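Side-chain contacts in molybdenum cofactor carrier protein (Chlamydomonas reinhardtii, PDB 2IZ6), which probably binds the molybdenum cofactor and carries it to the enzymes that depend on it: residues 17-22 with 101-106; 33-38 with 65-70; 111-116 with 122-127. All blocks are in the same frame, centred on the assembly; numbering follows the deposited sequence. Where two conformers were deposited one is given.

Interaction 1: residues 17-22 with 101-106; sequences GVMGPG and DNINAL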
ATOM      1  N   GLY A  17      15.641   8.071   9.675  1.00 24.02           N
ATOM      2  CA  GLY A  17      14.351   7.665  10.154  1.00 25.09           C
ATOM      3  C   GLY A  17      14.376   7.337  11.622  1.00 23.56           C
ATOM      4  O   GLY A  17      15.335   6.811  12.135  1.00 25.18           O
ATOM      5  N   VAL A  18      13.297   7.671  12.337  1.00 23.38           N
ATOM      6  CA  VAL A  18      13.165   7.366  13.713  1.00 23.86           C
ATOM      7  C   VAL A  18      11.832   6.701  13.927  1.00 24.99           C
ATOM      8  O   VAL A  18      10.809   7.166  13.475  1.00 26.15           O
ATOM      9  CB  VAL A  18      13.283   8.609  14.606  1.00 24.01           C
ATOM     10  CG1 VAL A  18      12.962   8.343  16.081  1.00 25.52           C
ATOM     11  CG2 VAL A  18      14.640   9.225  14.425  1.00 23.66           C
ATOM     12  N   MET A  19      11.871   5.611  14.669  1.00 24.60           N
ATOM     13  CA  MET A  19      10.665   4.833  15.015  0.70 27.07           C
ATOM     14  C   MET A  19      10.648   4.547  16.483  1.00 26.87           C
ATOM     15  O   MET A  19      11.679   4.296  17.097  1.00 27.32           O
ATOM     16  CB  MET A  19      10.781   3.505  14.362  0.70 28.00           C
ATOM     17  CG  MET A  19      10.778   3.497  12.937  0.70 31.10           C
ATOM     18  SD  MET A  19       9.095   3.382  12.271  0.70 39.50           S
ATOM     19  CE  MET A  19       7.974   3.213  13.705  0.70 23.55           C
ATOM     20  N   GLY A  20       9.455   4.525  17.059  1.00 28.67           N
ATOM     21  CA  GLY A  20       9.340   4.043  18.357  1.00 29.06           C
ATOM     22  C   GLY A  20       7.871   3.917  18.655  1.00 30.49           C
ATOM     23  O   GLY A  20       7.025   4.284  17.821  1.00 31.25           O
ATOM     24  N   PRO A  21       7.582   3.364  19.812  1.00 31.78           N
ATOM     25  CA  PRO A  21       6.166   3.199  20.270  1.00 34.28           C
ATOM     26  C   PRO A  21       5.509   4.539  20.595  1.00 35.95           C
ATOM     27  O   PRO A  21       6.200   5.552  20.804  1.00 38.60           O
ATOM     28  CB  PRO A  21       6.307   2.328  21.503  1.00 33.15           C
ATOM     29  CG  PRO A  21       7.667   2.468  21.941  1.00 34.77           C
ATOM     30  CD  PRO A  21       8.521   2.814  20.774  1.00 30.27           C
ATOM     31  N   GLY A  22       4.191   4.538  20.634  1.00 39.81           N
ATOM     32  CA  GLY A  22       3.413   5.708  20.963  1.00 41.15           C
ATOM     33  C   GLY A  22       3.271   5.863  22.466  1.00 43.48           C
ATOM     34  O   GLY A  22       3.919   5.150  23.276  1.00 44.81           O
ATOM     35  N   ASP A 101       2.685   0.989  10.982  1.00 37.22           N
ATOM     36  CA  ASP A 101       3.262   2.319  11.256  1.00 37.87           C
ATOM     37  C   ASP A 101       4.198   2.671  10.111  1.00 37.06           C
ATOM     38  O   ASP A 101       5.391   2.796  10.307  1.00 36.95           O
ATOM     39  CB  ASP A 101       4.028   2.276  12.565  1.00 37.72           C
ATOM     40  CG  ASP A 101       3.133   2.007  13.735  1.00 39.85           C
ATOM     41  OD1 ASP A 101       1.964   2.429  13.645  1.00 44.65           O
ATOM     42  OD2 ASP A 101       3.589   1.396  14.722  1.00 42.04           O
ATOM     43  N   ASN A 102       3.638   2.835   8.902  1.00 37.47           N
ATOM     44  CA  ASN A 102       4.421   3.151   7.726  1.00 37.34           C
ATOM     45  C   ASN A 102       4.878   4.600   7.801  1.00 37.15           C
ATOM     46  O   ASN A 102       4.014   5.500   7.930  1.00 39.60           O
ATOM     47  CB  ASN A 102       3.586   3.018   6.448  1.00 37.54           C
ATOM     48  CG  ASN A 102       4.424   2.732   5.245  1.00 38.46           C
ATOM     49  OD1 ASN A 102       5.544   3.254   5.100  1.00 35.99           O
ATOM     50  ND2 ASN A 102       3.934   1.786   4.407  1.00 39.78           N
ATOM     51  N   ILE A 103       6.192   4.806   7.766  1.00 35.73           N
ATOM     52  CA  ILE A 103       6.761   6.144   7.649  1.00 35.31           C
ATOM     53  C   ILE A 103       7.592   6.276   6.361  1.00 34.53           C
ATOM     54  O   ILE A 103       8.492   7.081   6.259  1.00 35.25           O
ATOM     55  CB  ILE A 103       7.561   6.479   8.930  1.00 34.89           C
ATOM     56  CG1 ILE A 103       8.799   5.569   9.083  1.00 35.38           C
ATOM     57  CG2 ILE A 103       6.594   6.455  10.112  1.00 35.73           C
ATOM     58  CD1 ILE A 103       9.914   6.097  10.175  1.00 34.97           C
ATOM     59  N   ASN A 104       7.233   5.507   5.334  1.00 32.57           N
ATOM     60  CA  ASN A 104       8.082   5.423   4.151  1.00 31.71           C
ATOM     61  C   ASN A 104       9.592   5.273   4.508  1.00 30.41           C
ATOM     62  O   ASN A 104      10.499   5.887   3.917  1.00 30.77           O
ATOM     63  CB  ASN A 104       7.811   6.654   3.224  1.00 30.86           C
ATOM     64  CG  ASN A 104       6.433   6.566   2.517  1.00 31.11           C
ATOM     65  OD1 ASN A 104       5.830   5.519   2.398  1.00 35.86           O
ATOM     66  ND2 ASN A 104       5.968   7.670   2.028  1.00 29.54           N
ATOM     67  N   ALA A 105       9.866   4.420   5.477  1.00 30.98           N
ATOM     68  CA  ALA A 105      11.220   4.270   6.011  1.00 31.78           C
ATOM     69  C   ALA A 105      12.293   3.898   5.027  1.00 33.23           C
ATOM     70  O   ALA A 105      13.438   4.160   5.333  1.00 34.78           O
ATOM     71  CB  ALA A 105      11.172   3.228   7.129  1.00 33.66           C
ATOM     72  N   LEU A 106      11.970   3.183   3.916  1.00 31.73           N
ATOM     73  CA  LEU A 106      12.923   2.899   2.771  1.00 30.89           C
ATOM     74  C   LEU A 106      13.591   4.206   2.202  1.00 29.58           C
ATOM     75  O   LEU A 106      14.540   4.154   1.431  1.00 29.99           O
ATOM     76  CB  LEU A 106      12.257   2.113   1.614  1.00 32.58           C
ATOM     77  CG  LEU A 106      11.742   0.635   1.633  1.00 37.72           C
ATOM     78  CD1 LEU A 106      11.215   0.226   0.304  1.00 38.16           C
ATOM     79  CD2 LEU A 106      12.840  -0.341   2.063  1.00 43.05           C
TER
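Met19 and Ile103 meet on one face of a Rossmann-like parallel sheet: the first sits at the end of its central strand 15-19, the second in the loop that leads from strand 90-93 to strand 110-114. The Met19 side chain leaves its strand obliquely and then bends towards the loop. Its CB lies too far back to touch Ile103. With CG beside the backbone N and anti to the carbonyl carbon (chi1 -65°), the chain runs towards the loop, where CG lies 3.9 Å from Ile103 CD1. The sulfur comes closer: SD is 3.5 Å from Ile103 CD1 and 3.9 Å from Ile103 CG1, so it rests alongside the end of the isoleucine as the two chains slide past each other in opposite directions. Met19 was modelled in two conformers, and in this one the last torsion is nearly eclipsed, so the 4.2 Å approach of its CE to Asp101 CB is doubtful.

Ile103 answers from the other side. Its CG1 stands between the backbone N and the carbonyl carbon (chi1 66°), a cramped placement that sends CD1 towards the strand, 3.6 Å from Val18 O. That oxygen also accepts a hydrogen bond from Thr50 OG1. Val18 turns its own side chain the other way, onto helices 28-43 and 57-67, whereas Met19 also packs on Thr120 and Glu123 of helix 118-129. No hydrogen bond joins the two segments, so they meet by van der Waals packing, mostly of Met19 on Ile103, with one carbonyl oxygen against a methyl. The loop is shaped by an Asx turn with Ile103 at its middle: Asn104 N donates to Asn102 OD1 over 2.8 Å, tilted 19° from the plane of the side-chain carbonyl.

Interaction 2: residues 33-38 with 65-70; sequences MANELG and AKEAGG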
ATOM      1  N   MET A  33      15.329  10.538  25.510  1.00 23.90           N
ATOM      2  CA  MET A  33      16.291  10.091  24.468  1.00 24.88           C
ATOM      3  C   MET A  33      15.880  10.487  23.065  1.00 24.14           C
ATOM      4  O   MET A  33      16.683  10.946  22.266  1.00 25.00           O
ATOM      5  CB  MET A  33      16.561   8.607  24.546  1.00 25.50           C
ATOM      6  CG  MET A  33      17.459   8.297  25.790  1.00 29.36           C
ATOM      7  SD  MET A  33      18.283   6.695  25.639  1.00 34.86           S
ATOM      8  CE  MET A  33      16.834   5.756  25.317  1.00 25.53           C
ATOM      9  N   ALA A  34      14.594  10.315  22.763  1.00 22.84           N
ATOM     10  CA  ALA A  34      14.079  10.696  21.477  1.00 22.68           C
ATOM     11  C   ALA A  34      14.218  12.171  21.168  1.00 21.32           C
ATOM     12  O   ALA A  34      14.665  12.560  20.039  1.00 22.25           O
ATOM     13  CB  ALA A  34      12.640  10.222  21.320  1.00 23.58           C
ATOM     14  N   ASN A  35      13.924  13.010  22.165  1.00 21.34           N
ATOM     15  CA  ASN A  35      14.072  14.458  21.961  1.00 21.00           C
ATOM     16  C   ASN A  35      15.550  14.827  21.663  1.00 22.16           C
ATOM     17  O   ASN A  35      15.823  15.629  20.769  1.00 22.19           O
ATOM     18  CB  ASN A  35      13.493  15.207  23.200  1.00 21.55           C
ATOM     19  CG  ASN A  35      13.504  16.699  23.014  1.00 23.49           C
ATOM     20  OD1 ASN A  35      14.423  17.358  23.433  1.00 28.25           O
ATOM     21  ND2 ASN A  35      12.555  17.226  22.221  1.00 25.28           N
ATOM     22  N   GLU A  36      16.475  14.284  22.455  1.00 22.65           N
ATOM     23  CA  GLU A  36      17.904  14.539  22.281  1.00 22.74           C
ATOM     24  C   GLU A  36      18.386  14.034  20.987  1.00 22.15           C
ATOM     25  O   GLU A  36      19.179  14.692  20.338  1.00 23.31           O
ATOM     26  CB  GLU A  36      18.705  13.898  23.394  1.00 24.75           C
ATOM     27  CG  GLU A  36      20.189  14.298  23.373  1.00 28.09           C
ATOM     28  CD  GLU A  36      20.504  15.830  23.579  1.00 37.59           C
ATOM     29  OE1 GLU A  36      19.709  16.589  24.192  1.00 36.38           O
ATOM     30  OE2 GLU A  36      21.584  16.290  23.088  1.00 36.58           O
ATOM     31  N   LEU A  37      17.898  12.843  20.633  1.00 21.76           N
ATOM     32  CA  LEU A  37      18.277  12.285  19.353  1.00 21.32           C
ATOM     33  C   LEU A  37      17.854  13.226  18.233  1.00 22.23           C
ATOM     34  O   LEU A  37      18.661  13.443  17.296  1.00 20.65           O
ATOM     35  CB  LEU A  37      17.622  10.921  19.207  1.00 22.73           C
ATOM     36  CG  LEU A  37      17.968  10.194  17.918  1.00 22.81           C
ATOM     37  CD1 LEU A  37      19.358   9.654  17.936  1.00 24.80           C
ATOM     38  CD2 LEU A  37      16.920   9.100  17.622  1.00 23.46           C
ATOM     39  N   GLY A  38      16.607  13.673  18.215  1.00 22.37           N
ATOM     40  CA  GLY A  38      16.080  14.654  17.246  1.00 21.79           C
ATOM     41  C   GLY A  38      16.950  15.893  17.126  1.00 21.81           C
ATOM     42  O   GLY A  38      17.354  16.336  16.020  1.00 22.35           O
ATOM     43  N   ALA A  65      14.305  18.035  16.733  1.00 22.52           N
ATOM     44  CA  ALA A  65      14.892  18.439  15.466  1.00 24.70           C
ATOM     45  C   ALA A  65      14.479  19.858  15.114  1.00 25.60           C
ATOM     46  O   ALA A  65      15.294  20.654  14.641  1.00 24.85           O
ATOM     47  CB  ALA A  65      14.391  17.499  14.389  1.00 23.30           C
ATOM     48  N   LYS A  66      13.206  20.193  15.411  1.00 26.59           N
ATOM     49  CA  LYS A  66      12.703  21.535  15.016  1.00 27.60           C
ATOM     50  C   LYS A  66      13.385  22.574  15.883  1.00 28.64           C
ATOM     51  O   LYS A  66      13.812  23.646  15.403  1.00 30.11           O
ATOM     52  CB  LYS A  66      11.183  21.578  15.140  1.00 27.26           C
ATOM     53  CG  LYS A  66      10.437  22.935  14.861  1.00 31.12           C
ATOM     54  CD  LYS A  66      10.676  23.553  13.479  1.00 34.06           C
ATOM     55  CE  LYS A  66      10.830  22.568  12.361  1.00 38.05           C
ATOM     56  NZ  LYS A  66      11.607  23.240  11.261  1.00 35.57           N
ATOM     57  N   GLU A  67      13.554  22.271  17.157  1.00 28.27           N
ATOM     58  CA  GLU A  67      14.251  23.192  18.083  1.00 30.38           C
ATOM     59  C   GLU A  67      15.709  23.514  17.676  1.00 29.63           C
ATOM     60  O   GLU A  67      16.198  24.644  17.851  1.00 29.56           O
ATOM     61  CB  GLU A  67      14.219  22.612  19.496  1.00 30.79           C
ATOM     62  CG  GLU A  67      14.877  23.493  20.567  1.00 32.27           C
ATOM     63  CD  GLU A  67      15.040  22.805  21.925  1.00 35.12           C
ATOM     64  OE1 GLU A  67      14.615  21.640  22.091  1.00 41.12           O
ATOM     65  OE2 GLU A  67      15.618  23.439  22.856  1.00 42.46           O
ATOM     66  N   ALA A  68      16.420  22.513  17.156  1.00 28.40           N
ATOM     67  CA  ALA A  68      17.756  22.633  16.665  1.00 28.70           C
ATOM     68  C   ALA A  68      17.838  23.152  15.222  1.00 28.27           C
ATOM     69  O   ALA A  68      18.919  23.163  14.611  1.00 27.69           O
ATOM     70  CB  ALA A  68      18.421  21.239  16.782  1.00 29.46           C
ATOM     71  N   GLY A  69      16.697  23.554  14.643  1.00 27.67           N
ATOM     72  CA  GLY A  69      16.676  24.103  13.270  1.00 27.75           C
ATOM     73  C   GLY A  69      16.658  23.150  12.115  1.00 26.15           C
ATOM     74  O   GLY A  69      16.896  23.560  10.977  1.00 27.05           O
ATOM     75  N   GLY A  70      16.351  21.863  12.370  1.00 24.74           N
ATOM     76  CA  GLY A  70      16.352  20.931  11.300  1.00 23.60           C
ATOM     77  C   GLY A  70      15.011  20.822  10.596  1.00 24.96           C
ATOM     78  O   GLY A  70      13.995  21.375  11.020  1.00 25.28           O
TER
HETATM   79  O   HOH W   1      12.266  20.142  22.173  1.00 34.39           O
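Gly38 and Ala65 bring two helix backbones into direct contact, their CA atoms 4.3 Å apart. Gly38 belongs to helix 28-43 and Ala65 to helix 57-67, neighbours that pack on the same face of the central sheet. With no side chain on Gly38 between them, its carbonyl reaches the other helix directly: Gly38 O is 3.3 Å from Ala65 CA, a CA-H...O contact bent to 125° at the hydrogen. The same oxygen lies 3.6 Å from Ala65 CB and so rests against both CA and CB of Ala65. Beyond this point helix 57-67 stops in a Schellman motif, with Gly69 as the C-prime residue at positive phi and Gly70 N bonded to Ala65 O at 2.8 Å. Lys66 curls over that end and gives NZ to Gly70 O, 3.0 Å away and nearly head-on to the carbonyl (162° at the oxygen), while it also forms a salt bridge with Asp89.

Towards solvent, a water replaces direct contact. The ends of Asn35 and Glu67 approach across the helix gap, Asn35 OD1 and Glu67 OE1 staying 4.5 Å apart. Asn35 ND2 donates to the water at 2.9 Å, and the water donates on to Glu67 OE1 at 2.8 Å. Asn35 ND2 has a further, weak bond to Glu60 O. The chemistry is thus split: a close, uncharged backbone seam on the buried side, and on the outer side an amide N-H and a carboxylate linked through one water, with no direct bond between them.

Interaction 3: residues 111-116 with 122-127; sequences LVAVGM and AEVALA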
ATOM      1  N   LEU A 111      17.883   3.842   9.839  1.00 25.92           N
ATOM      2  CA  LEU A 111      16.681   3.853  10.710  1.00 26.30           C
ATOM      3  C   LEU A 111      17.094   3.665  12.175  1.00 27.70           C
ATOM      4  O   LEU A 111      17.883   2.766  12.485  1.00 28.04           O
ATOM      5  CB  LEU A 111      15.695   2.728  10.269  1.00 26.04           C
ATOM      6  CG  LEU A 111      14.376   2.559  11.026  1.00 27.04           C
ATOM      7  CD1 LEU A 111      13.544   3.828  10.857  1.00 29.09           C
ATOM      8  CD2 LEU A 111      13.590   1.364  10.572  1.00 27.68           C
ATOM      9  N   VAL A 112      16.634   4.536  13.077  1.00 24.49           N
ATOM     10  CA  VAL A 112      16.902   4.397  14.477  1.00 25.77           C
ATOM     11  C   VAL A 112      15.604   4.111  15.195  1.00 25.09           C
ATOM     12  O   VAL A 112      14.606   4.836  15.051  1.00 25.46           O
ATOM     13  CB  VAL A 112      17.476   5.722  15.063  1.00 24.56           C
ATOM     14  CG1 VAL A 112      17.860   5.566  16.480  1.00 26.31           C
ATOM     15  CG2 VAL A 112      18.729   6.173  14.332  1.00 26.51           C
ATOM     16  N   ALA A 113      15.589   2.996  15.937  1.00 23.59           N
ATOM     17  CA  ALA A 113      14.483   2.626  16.801  1.00 24.05           C
ATOM     18  C   ALA A 113      14.848   3.082  18.224  1.00 23.91           C
ATOM     19  O   ALA A 113      15.923   2.742  18.740  1.00 25.00           O
ATOM     20  CB  ALA A 113      14.271   1.131  16.780  1.00 23.07           C
ATOM     21  N   VAL A 114      13.943   3.819  18.840  1.00 25.53           N
ATOM     22  CA  VAL A 114      14.079   4.215  20.231  1.00 24.83           C
ATOM     23  C   VAL A 114      12.953   3.457  20.959  1.00 25.72           C
ATOM     24  O   VAL A 114      11.781   3.763  20.768  1.00 27.48           O
ATOM     25  CB  VAL A 114      13.870   5.756  20.424  1.00 26.81           C
ATOM     26  CG1 VAL A 114      14.047   6.120  21.838  1.00 25.87           C
ATOM     27  CG2 VAL A 114      14.804   6.504  19.572  1.00 27.04           C
ATOM     28  N   GLY A 115      13.317   2.432  21.689  1.00 25.84           N
ATOM     29  CA  GLY A 115      12.331   1.526  22.284  1.00 26.20           C
ATOM     30  C   GLY A 115      11.709   0.612  21.238  1.00 26.21           C
ATOM     31  O   GLY A 115      12.151   0.554  20.067  1.00 27.09           O
ATOM     32  N   MET A 116      10.702  -0.145  21.677  1.00 26.40           N
ATOM     33  CA  MET A 116      10.261  -1.293  20.894  1.00 26.79           C
ATOM     34  C   MET A 116       8.825  -1.658  21.196  1.00 25.31           C
ATOM     35  O   MET A 116       8.392  -1.524  22.352  1.00 27.80           O
ATOM     36  CB  MET A 116      11.130  -2.498  21.221  1.00 27.46           C
ATOM     37  CG  MET A 116      10.920  -3.707  20.268  1.00 26.34           C
ATOM     38  SD  MET A 116      11.073  -3.482  18.579  1.00 27.42           S
ATOM     39  CE  MET A 116      12.739  -2.733  18.383  1.00 29.29           C
ATOM     40  N   ALA A 122       8.065  -4.369  13.266  1.00 22.64           N
ATOM     41  CA  ALA A 122       7.817  -4.637  11.849  1.00 22.27           C
ATOM     42  C   ALA A 122       8.667  -3.754  10.979  1.00 22.89           C
ATOM     43  O   ALA A 122       9.264  -4.130   9.983  1.00 23.15           O
ATOM     44  CB  ALA A 122       6.361  -4.463  11.491  1.00 24.27           C
ATOM     45  N   GLU A 123       8.738  -2.494  11.307  1.00 23.15           N
ATOM     46  CA  GLU A 123       9.511  -1.585  10.503  1.00 23.78           C
ATOM     47  C   GLU A 123      11.011  -1.873  10.520  1.00 24.31           C
ATOM     48  O   GLU A 123      11.720  -1.707   9.508  1.00 25.00           O
ATOM     49  CB  GLU A 123       9.228  -0.112  10.869  1.00 25.12           C
ATOM     50  CG  GLU A 123       7.862   0.392  10.552  1.00 24.91           C
ATOM     51  CD  GLU A 123       7.325   0.067   9.129  1.00 29.46           C
ATOM     52  OE1 GLU A 123       6.154  -0.371   9.087  1.00 33.75           O
ATOM     53  OE2 GLU A 123       8.054   0.235   8.125  1.00 36.21           O
ATOM     54  N   VAL A 124      11.520  -2.266  11.665  1.00 22.43           N
ATOM     55  CA  VAL A 124      12.932  -2.631  11.788  1.00 23.08           C
ATOM     56  C   VAL A 124      13.196  -3.884  10.882  1.00 21.68           C
ATOM     57  O   VAL A 124      14.146  -3.992  10.100  1.00 22.85           O
ATOM     58  CB  VAL A 124      13.350  -2.933  13.229  1.00 23.70           C
ATOM     59  CG1 VAL A 124      14.700  -3.600  13.295  1.00 24.61           C
ATOM     60  CG2 VAL A 124      13.307  -1.644  14.014  1.00 24.69           C
ATOM     61  N   ALA A 125      12.295  -4.868  10.995  1.00 22.85           N
ATOM     62  CA  ALA A 125      12.432  -6.098  10.216  1.00 21.56           C
ATOM     63  C   ALA A 125      12.353  -5.809   8.741  1.00 21.65           C
ATOM     64  O   ALA A 125      13.171  -6.349   7.929  1.00 22.79           O
ATOM     65  CB  ALA A 125      11.386  -7.061  10.590  1.00 22.14           C
ATOM     66  N   LEU A 126      11.457  -4.897   8.324  1.00 21.88           N
ATOM     67  CA  LEU A 126      11.376  -4.526   6.896  1.00 23.31           C
ATOM     68  C   LEU A 126      12.627  -3.745   6.430  1.00 23.40           C
ATOM     69  O   LEU A 126      13.000  -3.827   5.231  1.00 23.54           O
ATOM     70  CB  LEU A 126      10.076  -3.832   6.577  1.00 25.28           C
ATOM     71  CG  LEU A 126       8.868  -4.746   6.720  1.00 26.88           C
ATOM     72  CD1 LEU A 126       7.496  -4.062   6.523  1.00 29.39           C
ATOM     73  CD2 LEU A 126       8.949  -5.925   5.757  1.00 28.60           C
ATOM     74  N   ALA A 127      13.216  -2.921   7.245  1.00 24.44           N
ATOM     75  CA  ALA A 127      14.471  -2.233   6.965  1.00 24.03           C
ATOM     76  C   ALA A 127      15.537  -3.259   6.730  1.00 24.65           C
ATOM     77  O   ALA A 127      16.282  -3.163   5.785  1.00 26.14           O
ATOM     78  CB  ALA A 127      14.870  -1.303   8.088  1.00 24.93           C
TER
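Leu111 drives one branch into the face of helix 118-129. Its CG lies anti to the backbone N (chi1 -180°), which carries CD2 away from the strand to a spot 3.7 Å from Glu123 O and 3.9 Å from Ala127 CB. Val124 CA, 4.2 Å from Leu111 CD2, is the third atom of the same helical surface, so the methyl sits against one helical turn. The carbonyl it touches is already engaged, since Glu123 O accepts from Ala127 N within the helix. Two residues along the strand, Ala113 CB meets Val124 CG2 at 4.0 Å, a small side chain against a single valine branch.

Strand 110-114 and helix 118-129 are the first two elements of a beta-alpha-beta unit completed by strand 134-137, and the axes of segments 111-114 and 122-127 run nearly antiparallel, 155° apart, with a closest approach of 9.6 Å. Gly117 in the turn and Gly119 in the first turn of the helix fit a GxGxxA pattern that ends at Ala122, consistent with a Rossmann-type fold.

Packing slackens past the end of the strand. Met116 is partly exposed, and its CE comes no nearer than 4.5 Å to Val124 CG2; it leans instead on Phe147 of its own chain and on Phe146 of a neighbouring subunit. On the helix, the Glu123 carboxylate turns from the strand to a salt bridge with Arg100.

Overall arrangement
The three contacts lie on the two faces of one parallel sheet. Interactions 1 and 3 are centred about 7 Å apart and share its middle, because strands 15-19 and 110-114 are neighbours, joined by probable hydrogen bonds from Val112 N to Gly17 O and from Met19 N to Val112 O. Interaction 2 lies about 16 Å from interaction 1 and 19 Å from interaction 3. Along the chain it is nested within the loop closed by interaction 1, and interaction 3 follows. Interaction 3 joins a helix to the sheet, interaction 1 a loop to a strand, and interaction 2 two helices of the other layer, which Leu37 connects to Val18, Val112 and Val114. Interactions 1 and 3 also reach a neighbouring subunit.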